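Local coordinates for STU0660 (Streptococcus thermophilus, PDB 3ZTH), which is a large Csn2 protein of the CRISPR-Cas system that binds magnesium ions, probably binds DNA and takes part in CRISPR-mediated bacterial immunity, at residues Arg273-Pro279 / Ile320-Leu324; Ile246-Arg252 / Leu264-Met270; Ile37-Phe42 / Glu59-Leu63. All blocks are in the same frame, centred on the assembly; numbering follows the deposited sequence.

In the fold
Helix 267-277 ties two of the three contacts together: interaction 2 holds its beginning against the 246-252 loop, interaction 1 its end against helix 312-324, and their centres lie about 15 Å apart. Interaction 3 stands apart, about 36 Å and 27 Å from the centres of interactions 1 and 2, where helix 28-43 packs on the small antiparallel sheet. It is the buried one; the other two are partly buried, with exposed side chains at their margins. The chemistry follows the place. Interaction 1 is hydrophobic, without a hydrogen bond between its segments, interaction 2 mixes polar bonds with a small apolar patch, and interaction 3 is aromatic and aliphatic with one weak hydrogen bond. Interactions 1 and 3 also touch the second subunit.

Interaction 1 (Arg273-Pro279 / Ile320-Leu324); sequences RVMKYYP and ILNQL
Val274 and Ile320 mark the place where helix 267-277 meets the end portion of helix 312-324, their CA atoms 6.3 Å apart. The axes of the two short helical pieces come within 10.0 Å of each other at 117° between their N-to-C directions, so the helices cross steeply and diverge quickly. Tyr278 is the first residue to leave the helical conformation, and the chain turns off beside Ile320.

Ile320 fills the crossing with both of its branches. Its CG2 packs against Val274 CG1 at 3.9 Å and Tyr277 CB at 3.7 Å, while CD1, at the end of an extended branch, reaches the turn at Tyr278 and Pro279. Val274 uses its two methyls separately: CG1, anti to the backbone N (chi1 176°), meets Ile320, and CG2 goes to Leu321 CD2 at 3.8 Å and Leu324 CD1. That same Leu324 methyl lies 3.7 Å from Arg273 CB, so the aliphatic root of an exposed arginine closes this margin. Tyr277 covers another: its ring runs past Leu324 in the opposite sense, and the Gln323 amide crosses it with the planes 62° apart, Gln323 OE1 lying 3.5 Å from Tyr277 CE2, a van der Waals contact.

Val274 also rests on Phe289 and Leu321 on Leu293, both of helix 286-296, while Phe345 of the second subunit packs on Ile320 and Pro279. This is a steep helix-helix crossing with an aliphatic centre, part of the helical region that follows the mixed sheet of this P-loop NTPase-clan protein, next to a subunit interface.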
loop_
_atom_site.group_PDB
_atom_site.type_symbol
_atom_site.label_atom_id
_atom_site.label_comp_id
_atom_site.label_asym_id
_atom_site.label_seq_id
_atom_site.Cartn_x
_atom_site.Cartn_y
_atom_site.Cartn_z
ATOM N N ARG A 273 -0.817 -58.684 -28.132
ATOM C CA ARG A 273 -0.622 -58.084 -29.451
ATOM C C ARG A 273 0.847 -58.161 -29.839
ATOM O O ARG A 273 1.192 -58.683 -30.896
ATOM C CB ARG A 273 -1.053 -56.611 -29.458
ATOM C CG ARG A 273 -2.552 -56.361 -29.440
ATOM C CD ARG A 273 -3.230 -57.001 -30.647
ATOM N NE ARG A 273 -4.588 -56.498 -30.863
ATOM C CZ ARG A 273 -4.879 -55.250 -31.229
ATOM N NH1 ARG A 273 -3.913 -54.359 -31.422
ATOM N NH2 ARG A 273 -6.143 -54.890 -31.410
ATOM N N VAL A 274 1.708 -57.635 -28.972
ATOM C CA VAL A 274 3.145 -57.628 -29.219
ATOM C C VAL A 274 3.655 -59.041 -29.448
ATOM O O VAL A 274 4.406 -59.296 -30.389
ATOM C CB VAL A 274 3.905 -56.981 -28.033
ATOM C CG1 VAL A 274 5.405 -57.063 -28.244
ATOM C CG2 VAL A 274 3.482 -55.533 -27.890
HETATM N N MSE A 275 3.240 -59.960 -28.588
HETATM C CA MSE A 275 3.657 -61.348 -28.709
HETATM C C MSE A 275 3.353 -61.872 -30.118
HETATM O O MSE A 275 4.169 -62.571 -30.716
HETATM C CB MSE A 275 2.948 -62.182 -27.637
HETATM C CG MSE A 275 3.238 -63.673 -27.663
HETATM SE SE MSE A 275 2.628 -64.588 -26.039
HETATM C CE MSE A 275 0.702 -64.452 -26.295
ATOM N N LYS A 276 2.189 -61.515 -30.656
ATOM C CA LYS A 276 1.813 -61.958 -31.995
ATOM C C LYS A 276 2.808 -61.471 -33.054
ATOM O O LYS A 276 3.081 -62.170 -34.028
ATOM C CB LYS A 276 0.403 -61.476 -32.349
ATOM C CG LYS A 276 -0.033 -61.911 -33.738
ATOM C CD LYS A 276 -1.450 -61.474 -34.106
ATOM C CE LYS A 276 -1.838 -62.039 -35.488
ATOM N NZ LYS A 276 -3.224 -61.692 -35.940
ATOM N N TYR A 277 3.353 -60.275 -32.852
ATOM C CA TYR A 277 4.316 -59.685 -33.779
ATOM C C TYR A 277 5.777 -60.010 -33.482
ATOM O O TYR A 277 6.644 -59.774 -34.320
ATOM C CB TYR A 277 4.166 -58.169 -33.792
ATOM C CG TYR A 277 3.034 -57.656 -34.641
ATOM C CD1 TYR A 277 1.753 -57.520 -34.112
ATOM C CD2 TYR A 277 3.247 -57.282 -35.971
ATOM C CE1 TYR A 277 0.710 -57.020 -34.881
ATOM C CE2 TYR A 277 2.210 -56.778 -36.748
ATOM C CZ TYR A 277 0.948 -56.647 -36.193
ATOM O OH TYR A 277 -0.075 -56.115 -36.934
ATOM N N TYR A 278 6.063 -60.539 -32.299
ATOM C CA TYR A 278 7.444 -60.852 -31.949
ATOM C C TYR A 278 8.102 -61.762 -32.994
ATOM O O TYR A 278 7.565 -62.817 -33.348
ATOM C CB TYR A 278 7.507 -61.513 -30.577
ATOM C CG TYR A 278 8.789 -61.217 -29.851
ATOM C CD1 TYR A 278 9.025 -59.954 -29.316
ATOM C CD2 TYR A 278 9.771 -62.191 -29.700
ATOM C CE1 TYR A 278 10.205 -59.661 -28.645
ATOM C CE2 TYR A 278 10.961 -61.910 -29.029
ATOM C CZ TYR A 278 11.169 -60.645 -28.505
ATOM O OH TYR A 278 12.341 -60.355 -27.848
ATOM N N PRO A 279 9.289 -61.369 -33.483
ATOM C CA PRO A 279 10.050 -62.116 -34.492
ATOM C C PRO A 279 10.700 -63.408 -34.002
ATOM O O PRO A 279 11.491 -64.026 -34.721
ATOM C CB PRO A 279 11.087 -61.101 -34.949
ATOM C CG PRO A 279 11.399 -60.385 -33.674
ATOM C CD PRO A 279 10.018 -60.157 -33.073
ATOM N N ILE A 320 7.653 -52.664 -32.486
ATOM C CA ILE A 320 6.351 -53.304 -32.526
ATOM C C ILE A 320 5.283 -52.392 -31.934
ATOM O O ILE A 320 4.220 -52.201 -32.538
ATOM C CB ILE A 320 6.380 -54.673 -31.786
ATOM C CG1 ILE A 320 7.315 -55.632 -32.529
ATOM C CG2 ILE A 320 4.994 -55.268 -31.729
ATOM C CD1 ILE A 320 7.530 -56.973 -31.842
ATOM N N LEU A 321 5.570 -51.807 -30.771
ATOM C CA LEU A 321 4.605 -50.922 -30.131
ATOM C C LEU A 321 4.245 -49.769 -31.042
ATOM O O LEU A 321 3.060 -49.457 -31.218
ATOM C CB LEU A 321 5.141 -50.395 -28.800
ATOM C CG LEU A 321 5.076 -51.412 -27.656
ATOM C CD1 LEU A 321 5.731 -50.830 -26.421
ATOM C CD2 LEU A 321 3.623 -51.792 -27.372
ATOM N N ASN A 322 5.251 -49.136 -31.632
ATOM C CA ASN A 322 4.975 -48.031 -32.539
ATOM C C ASN A 322 3.998 -48.478 -33.616
ATOM O O ASN A 322 3.026 -47.788 -33.912
ATOM C CB ASN A 322 6.260 -47.528 -33.180
ATOM C CG ASN A 322 6.754 -46.260 -32.542
ATOM O OD1 ASN A 322 7.889 -45.837 -32.771
ATOM N ND2 ASN A 322 5.899 -45.632 -31.735
ATOM N N GLN A 323 4.253 -49.645 -34.191
ATOM C CA GLN A 323 3.384 -50.182 -35.224
ATOM C C GLN A 323 1.936 -50.304 -34.738
ATOM O O GLN A 323 1.005 -50.022 -35.492
ATOM C CB GLN A 323 3.905 -51.544 -35.692
ATOM C CG GLN A 323 3.117 -52.109 -36.851
ATOM C CD GLN A 323 3.774 -53.311 -37.498
ATOM O OE1 GLN A 323 3.221 -53.897 -38.433
ATOM N NE2 GLN A 323 4.958 -53.686 -37.014
ATOM N N LEU A 324 1.746 -50.712 -33.482
ATOM C CA LEU A 324 0.404 -50.857 -32.916
ATOM C C LEU A 324 -0.329 -49.529 -32.857
ATOM O O LEU A 324 -1.552 -49.487 -32.728
ATOM C CB LEU A 324 0.461 -51.450 -31.508
ATOM C CG LEU A 324 0.982 -52.879 -31.380
ATOM C CD1 LEU A 324 0.656 -53.368 -29.988
ATOM C CD2 LEU A 324 0.338 -53.805 -32.414
#

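Interaction 2 (Ile246-Arg252 / Leu264-Met270); sequences IDEENSR and LYDVEFM
Glu248 reaches across to the first turn of helix 267-277: Glu248 OE2 accepts a hydrogen bond from Glu268 N at 3.0 Å, while Asp266, at the N-cap position, makes no capping bond with its own side chain. A carboxylate from a separate loop thus serves a helix N terminus, whose dipole would probably favour its negative charge, though the nearby Asp266 carboxylate would work against it. The amide approaches from above the carboxylate plane, 36° out of it. Glu268 turns its own acid group to Arg286 in a salt bridge.

The loop is shaped by an Asx motif: Asp247 OD1 accepts from Asn250 N at 2.8 Å, and Asn250 OD1 returns the favour to Asp247 N. Beyond this turn Ser251 points at the other segment. With OG anti to its backbone N (chi1 -168°), the hydroxyl donates to Tyr265 O at 2.6 Å, almost in line with the Tyr265 carbonyl bond, and Val267 CG2 and the selenomethionine methyl of Met270 pack around it.

At the apolar end of the contact the side chains of Ile246 and Leu264 cross at about a right angle, with Ile246 CD1 3.7 Å from Leu264 CD1, and Ile246 also touches Leu293 of helix 286-296. At the partly exposed margin Arg252 runs alongside Asp266, pointing the same way, the guanidinium and carboxylate planes well inclined to each other; Asp266 OD1 lies at the guanidinium edge, 3.3 Å from Arg252 NE, in a salt bridge whose hydrogen bond is weak and bent to 133° at the hydrogen.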
loop_
_atom_site.group_PDB
_atom_site.type_symbol
_atom_site.label_atom_id
_atom_site.label_comp_id
_atom_site.label_asym_id
_atom_site.label_seq_id
_atom_site.Cartn_x
_atom_site.Cartn_y
_atom_site.Cartn_z
ATOM N N ILE A 246 4.747 -48.764 -14.665
ATOM C CA ILE A 246 3.629 -49.349 -15.397
ATOM C C ILE A 246 3.121 -50.640 -14.760
ATOM O O ILE A 246 3.907 -51.541 -14.471
ATOM C CB ILE A 246 4.019 -49.659 -16.867
ATOM C CG1 ILE A 246 4.259 -48.353 -17.628
ATOM C CG2 ILE A 246 2.934 -50.477 -17.543
ATOM C CD1 ILE A 246 4.644 -48.550 -19.077
ATOM N N ASP A 247 1.812 -50.711 -14.522
ATOM C CA ASP A 247 1.178 -51.914 -13.973
ATOM C C ASP A 247 -0.217 -52.026 -14.584
ATOM O O ASP A 247 -0.634 -51.143 -15.336
ATOM C CB ASP A 247 1.098 -51.883 -12.434
ATOM C CG ASP A 247 0.249 -50.739 -11.900
ATOM O OD1 ASP A 247 -0.864 -50.512 -12.421
ATOM O OD2 ASP A 247 0.692 -50.070 -10.936
ATOM N N GLU A 248 -0.935 -53.103 -14.274
ATOM C CA GLU A 248 -2.272 -53.302 -14.827
ATOM C C GLU A 248 -3.263 -52.184 -14.516
ATOM O O GLU A 248 -4.093 -51.835 -15.352
ATOM C CB GLU A 248 -2.871 -54.636 -14.353
ATOM C CG GLU A 248 -2.638 -55.813 -15.302
ATOM C CD GLU A 248 -3.177 -55.569 -16.723
ATOM O OE1 GLU A 248 -3.643 -54.442 -17.027
ATOM O OE2 GLU A 248 -3.126 -56.515 -17.544
ATOM N N GLU A 249 -3.171 -51.618 -13.321
ATOM C CA GLU A 249 -4.087 -50.571 -12.911
ATOM C C GLU A 249 -3.892 -49.205 -13.550
ATOM O O GLU A 249 -4.858 -48.604 -14.016
ATOM C CB GLU A 249 -4.047 -50.417 -11.390
ATOM C CG GLU A 249 -4.317 -51.714 -10.659
ATOM C CD GLU A 249 -5.519 -52.452 -11.233
ATOM O OE1 GLU A 249 -6.635 -51.881 -11.216
ATOM O OE2 GLU A 249 -5.344 -53.601 -11.707
ATOM N N ASN A 250 -2.654 -48.716 -13.578
ATOM C CA ASN A 250 -2.364 -47.392 -14.118
ATOM C C ASN A 250 -1.997 -47.326 -15.598
ATOM O O ASN A 250 -1.883 -46.246 -16.162
ATOM C CB ASN A 250 -1.240 -46.739 -13.307
ATOM C CG ASN A 250 0.116 -47.429 -13.503
ATOM O OD1 ASN A 250 0.302 -48.245 -14.412
ATOM N ND2 ASN A 250 1.074 -47.086 -12.651
ATOM N N SER A 251 -1.815 -48.479 -16.221
ATOM C CA SER A 251 -1.436 -48.548 -17.632
ATOM C C SER A 251 -2.158 -47.586 -18.594
ATOM O O SER A 251 -1.523 -46.859 -19.359
ATOM C CB SER A 251 -1.622 -49.980 -18.127
ATOM O OG SER A 251 -1.022 -50.144 -19.392
ATOM N N ARG A 252 -3.486 -47.602 -18.562
ATOM C CA ARG A 252 -4.296 -46.762 -19.434
ATOM C C ARG A 252 -4.148 -45.265 -19.169
ATOM O O ARG A 252 -4.506 -44.439 -20.007
ATOM C CB ARG A 252 -5.768 -47.169 -19.308
ATOM C CG ARG A 252 -6.086 -48.508 -19.974
ATOM C CD ARG A 252 -7.557 -48.906 -19.825
ATOM N NE ARG A 252 -7.909 -49.213 -18.438
ATOM C CZ ARG A 252 -8.710 -48.470 -17.676
ATOM N NH1 ARG A 252 -9.259 -47.360 -18.165
ATOM N NH2 ARG A 252 -8.958 -48.834 -16.420
ATOM N N LEU A 264 -1.545 -45.413 -23.292
ATOM C CA LEU A 264 -1.353 -46.857 -23.395
ATOM C C LEU A 264 -2.664 -47.603 -23.186
ATOM O O LEU A 264 -3.656 -47.034 -22.701
ATOM C CB LEU A 264 -0.328 -47.353 -22.367
ATOM C CG LEU A 264 1.140 -46.934 -22.532
ATOM C CD1 LEU A 264 1.975 -47.537 -21.416
ATOM C CD2 LEU A 264 1.657 -47.385 -23.885
ATOM N N TYR A 265 -2.656 -48.875 -23.571
ATOM C CA TYR A 265 -3.814 -49.754 -23.424
ATOM C C TYR A 265 -3.543 -50.592 -22.175
ATOM O O TYR A 265 -2.601 -50.313 -21.431
ATOM C CB TYR A 265 -3.930 -50.702 -24.625
ATOM C CG TYR A 265 -4.062 -50.045 -25.984
ATOM C CD1 TYR A 265 -5.192 -49.289 -26.323
ATOM C CD2 TYR A 265 -3.082 -50.235 -26.957
ATOM C CE1 TYR A 265 -5.344 -48.748 -27.603
ATOM C CE2 TYR A 265 -3.219 -49.700 -28.240
ATOM C CZ TYR A 265 -4.351 -48.963 -28.558
ATOM O OH TYR A 265 -4.485 -48.476 -29.843
ATOM N N ASP A 266 -4.365 -51.610 -21.941
ATOM C CA ASP A 266 -4.144 -52.491 -20.799
ATOM C C ASP A 266 -2.891 -53.289 -21.133
ATOM O O ASP A 266 -2.626 -53.575 -22.305
ATOM C CB ASP A 266 -5.322 -53.445 -20.597
ATOM C CG ASP A 266 -6.574 -52.734 -20.121
ATOM O OD1 ASP A 266 -6.554 -52.147 -19.016
ATOM O OD2 ASP A 266 -7.583 -52.762 -20.859
ATOM N N VAL A 267 -2.125 -53.636 -20.103
ATOM C CA VAL A 267 -0.886 -54.388 -20.265
ATOM C C VAL A 267 -1.077 -55.776 -20.885
ATOM O O VAL A 267 -0.351 -56.155 -21.804
ATOM C CB VAL A 267 -0.170 -54.542 -18.904
ATOM C CG1 VAL A 267 1.198 -55.175 -19.095
ATOM C CG2 VAL A 267 -0.051 -53.179 -18.237
ATOM N N GLU A 268 -2.044 -56.539 -20.389
ATOM C CA GLU A 268 -2.279 -57.867 -20.942
ATOM C C GLU A 268 -2.669 -57.758 -22.419
ATOM O O GLU A 268 -2.252 -58.564 -23.254
ATOM C CB GLU A 268 -3.379 -58.591 -20.159
ATOM C CG GLU A 268 -3.600 -60.039 -20.600
ATOM C CD GLU A 268 -2.310 -60.860 -20.618
ATOM O OE1 GLU A 268 -1.432 -60.627 -19.751
ATOM O OE2 GLU A 268 -2.178 -61.747 -21.494
ATOM N N PHE A 269 -3.471 -56.755 -22.739
ATOM C CA PHE A 269 -3.885 -56.548 -24.114
ATOM C C PHE A 269 -2.643 -56.358 -24.994
ATOM O O PHE A 269 -2.473 -57.047 -25.996
ATOM C CB PHE A 269 -4.791 -55.312 -24.212
ATOM C CG PHE A 269 -5.168 -54.947 -25.624
ATOM C CD1 PHE A 269 -6.243 -55.569 -26.256
ATOM C CD2 PHE A 269 -4.419 -54.007 -26.334
ATOM C CE1 PHE A 269 -6.568 -55.258 -27.580
ATOM C CE2 PHE A 269 -4.734 -53.689 -27.660
ATOM C CZ PHE A 269 -5.811 -54.316 -28.284
HETATM N N MSE A 270 -1.774 -55.434 -24.602
HETATM C CA MSE A 270 -0.565 -55.148 -25.368
HETATM C C MSE A 270 0.418 -56.307 -25.415
HETATM O O MSE A 270 1.096 -56.521 -26.425
HETATM C CB MSE A 270 0.128 -53.914 -24.806
HETATM C CG MSE A 270 -0.731 -52.670 -24.874
HETATM SE SE MSE A 270 0.256 -51.095 -24.355
HETATM C CE MSE A 270 0.204 -51.328 -22.436
#

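Interaction 3 (Ile37-Phe42 / Glu59-Leu63); sequences ILSWYF and EPTIL
Tyr41 lays one face of its ring against Ile62, and the contact is built round that pair. Ile62 CG1 stands over the middle of the ring, 3.6 Å from its centroid and 10° off the normal, a CH-pi contact. The two side chains slide past each other in opposite directions, which brings CD1 over the root of the ring, 3.4 Å from Tyr41 CD2, and CB near its phenol end. The carbonyl of Pro60 comes to the ring's edge instead, its O 3.3 Å from Tyr41 CE1.

A Tyr41 chi1 of -162° sets the ring opposite its own backbone N, which lets the tyrosine stretch from the helix to the strand, where OH takes a weak hydrogen bond from Ile62 N at 3.4 Å; the hydroxyl also hydrogen-bonds to Val70 O. Ile62 CD1 then sits among helix side chains: Leu38 CD2, Ile37 CG2 and Phe42 CE2, the last 4.0 Å away and oblique to its ring. Ile37 CD1 reaches Pro60 CB more loosely at 4.5 Å.

Ile37 touches Val5 and Ile62 touches Phe3, both on strand 2-5. The result is a helix-on-sheet hydrophobic core, in which helix 28-43 packs on the small antiparallel sheet formed by strands 13-16, 2-5 and 62-63.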
loop_
_atom_site.group_PDB
_atom_site.type_symbol
_atom_site.label_atom_id
_atom_site.label_comp_id
_atom_site.label_asym_id
_atom_site.label_seq_id
_atom_site.Cartn_x
_atom_site.Cartn_y
_atom_site.Cartn_z
ATOM N N ILE A 37 -1.370 -24.957 -18.640
ATOM C CA ILE A 37 -2.815 -24.800 -18.713
ATOM C C ILE A 37 -3.462 -25.444 -17.491
ATOM O O ILE A 37 -4.317 -24.847 -16.839
ATOM C CB ILE A 37 -3.390 -25.485 -19.964
ATOM C CG1 ILE A 37 -2.909 -24.779 -21.231
ATOM C CG2 ILE A 37 -4.897 -25.485 -19.888
ATOM C CD1 ILE A 37 -3.516 -23.382 -21.425
ATOM N N LEU A 38 -3.060 -26.676 -17.196
ATOM C CA LEU A 38 -3.603 -27.400 -16.056
ATOM C C LEU A 38 -3.513 -26.603 -14.756
ATOM O O LEU A 38 -4.501 -26.439 -14.035
ATOM C CB LEU A 38 -2.869 -28.728 -15.891
ATOM C CG LEU A 38 -3.356 -29.869 -16.777
ATOM C CD1 LEU A 38 -2.386 -31.026 -16.713
ATOM C CD2 LEU A 38 -4.727 -30.298 -16.311
ATOM N N SER A 39 -2.326 -26.094 -14.464
ATOM C CA SER A 39 -2.139 -25.342 -13.239
ATOM C C SER A 39 -2.920 -24.032 -13.238
ATOM O O SER A 39 -3.433 -23.617 -12.203
ATOM C CB SER A 39 -0.649 -25.076 -13.012
ATOM O OG SER A 39 -0.130 -24.230 -14.012
ATOM N N TRP A 40 -3.007 -23.374 -14.390
ATOM C CA TRP A 40 -3.738 -22.114 -14.468
ATOM C C TRP A 40 -5.226 -22.364 -14.321
ATOM O O TRP A 40 -5.908 -21.685 -13.563
ATOM C CB TRP A 40 -3.463 -21.422 -15.801
ATOM C CG TRP A 40 -2.231 -20.562 -15.799
ATOM C CD1 TRP A 40 -1.239 -20.539 -14.852
ATOM C CD2 TRP A 40 -1.857 -19.597 -16.794
ATOM N NE1 TRP A 40 -0.276 -19.619 -15.198
ATOM C CE2 TRP A 40 -0.628 -19.026 -16.382
ATOM C CE3 TRP A 40 -2.441 -19.159 -17.992
ATOM C CZ2 TRP A 40 0.026 -18.035 -17.130
ATOM C CZ3 TRP A 40 -1.791 -18.173 -18.735
ATOM C CH2 TRP A 40 -0.569 -17.622 -18.296
ATOM N N TYR A 41 -5.717 -23.354 -15.053
ATOM C CA TYR A 41 -7.122 -23.712 -15.034
ATOM C C TYR A 41 -7.601 -24.092 -13.638
ATOM O O TYR A 41 -8.565 -23.521 -13.122
ATOM C CB TYR A 41 -7.358 -24.890 -15.972
ATOM C CG TYR A 41 -8.800 -25.087 -16.380
ATOM C CD1 TYR A 41 -9.412 -24.214 -17.285
ATOM C CD2 TYR A 41 -9.537 -26.176 -15.909
ATOM C CE1 TYR A 41 -10.712 -24.420 -17.717
ATOM C CE2 TYR A 41 -10.843 -26.396 -16.337
ATOM C CZ TYR A 41 -11.423 -25.514 -17.246
ATOM O OH TYR A 41 -12.701 -25.742 -17.712
ATOM N N PHE A 42 -6.931 -25.067 -13.033
ATOM C CA PHE A 42 -7.320 -25.542 -11.712
ATOM C C PHE A 42 -6.684 -24.785 -10.557
ATOM O O PHE A 42 -7.118 -24.920 -9.419
ATOM C CB PHE A 42 -6.992 -27.033 -11.575
ATOM C CG PHE A 42 -7.781 -27.918 -12.508
ATOM C CD1 PHE A 42 -9.175 -27.921 -12.476
ATOM C CD2 PHE A 42 -7.132 -28.752 -13.414
ATOM C CE1 PHE A 42 -9.907 -28.740 -13.328
ATOM C CE2 PHE A 42 -7.855 -29.575 -14.271
ATOM C CZ PHE A 42 -9.248 -29.569 -14.228
ATOM N N GLU A 59 -11.182 -17.145 -22.517
ATOM C CA GLU A 59 -10.578 -18.009 -21.509
ATOM C C GLU A 59 -10.489 -19.447 -22.002
ATOM O O GLU A 59 -11.426 -19.957 -22.606
ATOM C CB GLU A 59 -11.383 -17.964 -20.214
ATOM C CG GLU A 59 -11.803 -16.568 -19.807
ATOM C CD GLU A 59 -12.248 -16.490 -18.362
ATOM O OE1 GLU A 59 -12.920 -17.432 -17.889
ATOM O OE2 GLU A 59 -11.931 -15.476 -17.703
ATOM N N PRO A 60 -9.347 -20.120 -21.756
ATOM C CA PRO A 60 -9.143 -21.512 -22.180
ATOM C C PRO A 60 -10.035 -22.502 -21.419
ATOM O O PRO A 60 -10.345 -22.307 -20.243
ATOM C CB PRO A 60 -7.657 -21.734 -21.916
ATOM C CG PRO A 60 -7.408 -20.870 -20.719
ATOM C CD PRO A 60 -8.142 -19.599 -21.085
ATOM N N THR A 61 -10.424 -23.577 -22.092
ATOM C CA THR A 61 -11.301 -24.568 -21.494
ATOM C C THR A 61 -10.758 -25.996 -21.487
ATOM O O THR A 61 -9.857 -26.335 -22.257
ATOM C CB THR A 61 -12.663 -24.528 -22.235
ATOM O OG1 THR A 61 -13.602 -23.785 -21.451
ATOM C CG2 THR A 61 -13.191 -25.910 -22.512
ATOM N N ILE A 62 -11.305 -26.822 -20.597
ATOM C CA ILE A 62 -10.933 -28.237 -20.502
ATOM C C ILE A 62 -12.231 -29.044 -20.509
ATOM O O ILE A 62 -13.068 -28.889 -19.614
ATOM C CB ILE A 62 -10.162 -28.560 -19.198
ATOM C CG1 ILE A 62 -8.841 -27.790 -19.161
ATOM C CG2 ILE A 62 -9.913 -30.056 -19.107
ATOM C CD1 ILE A 62 -7.897 -28.235 -18.057
ATOM N N LEU A 63 -12.398 -29.902 -21.514
ATOM C CA LEU A 63 -13.615 -30.705 -21.642
ATOM C C LEU A 63 -13.433 -32.149 -21.210
ATOM O O LEU A 63 -12.317 -32.671 -21.218
ATOM C CB LEU A 63 -14.103 -30.688 -23.092
ATOM C CG LEU A 63 -14.182 -29.302 -23.740
ATOM C CD1 LEU A 63 -14.563 -29.449 -25.209
ATOM C CD2 LEU A 63 -15.186 -28.430 -22.987
#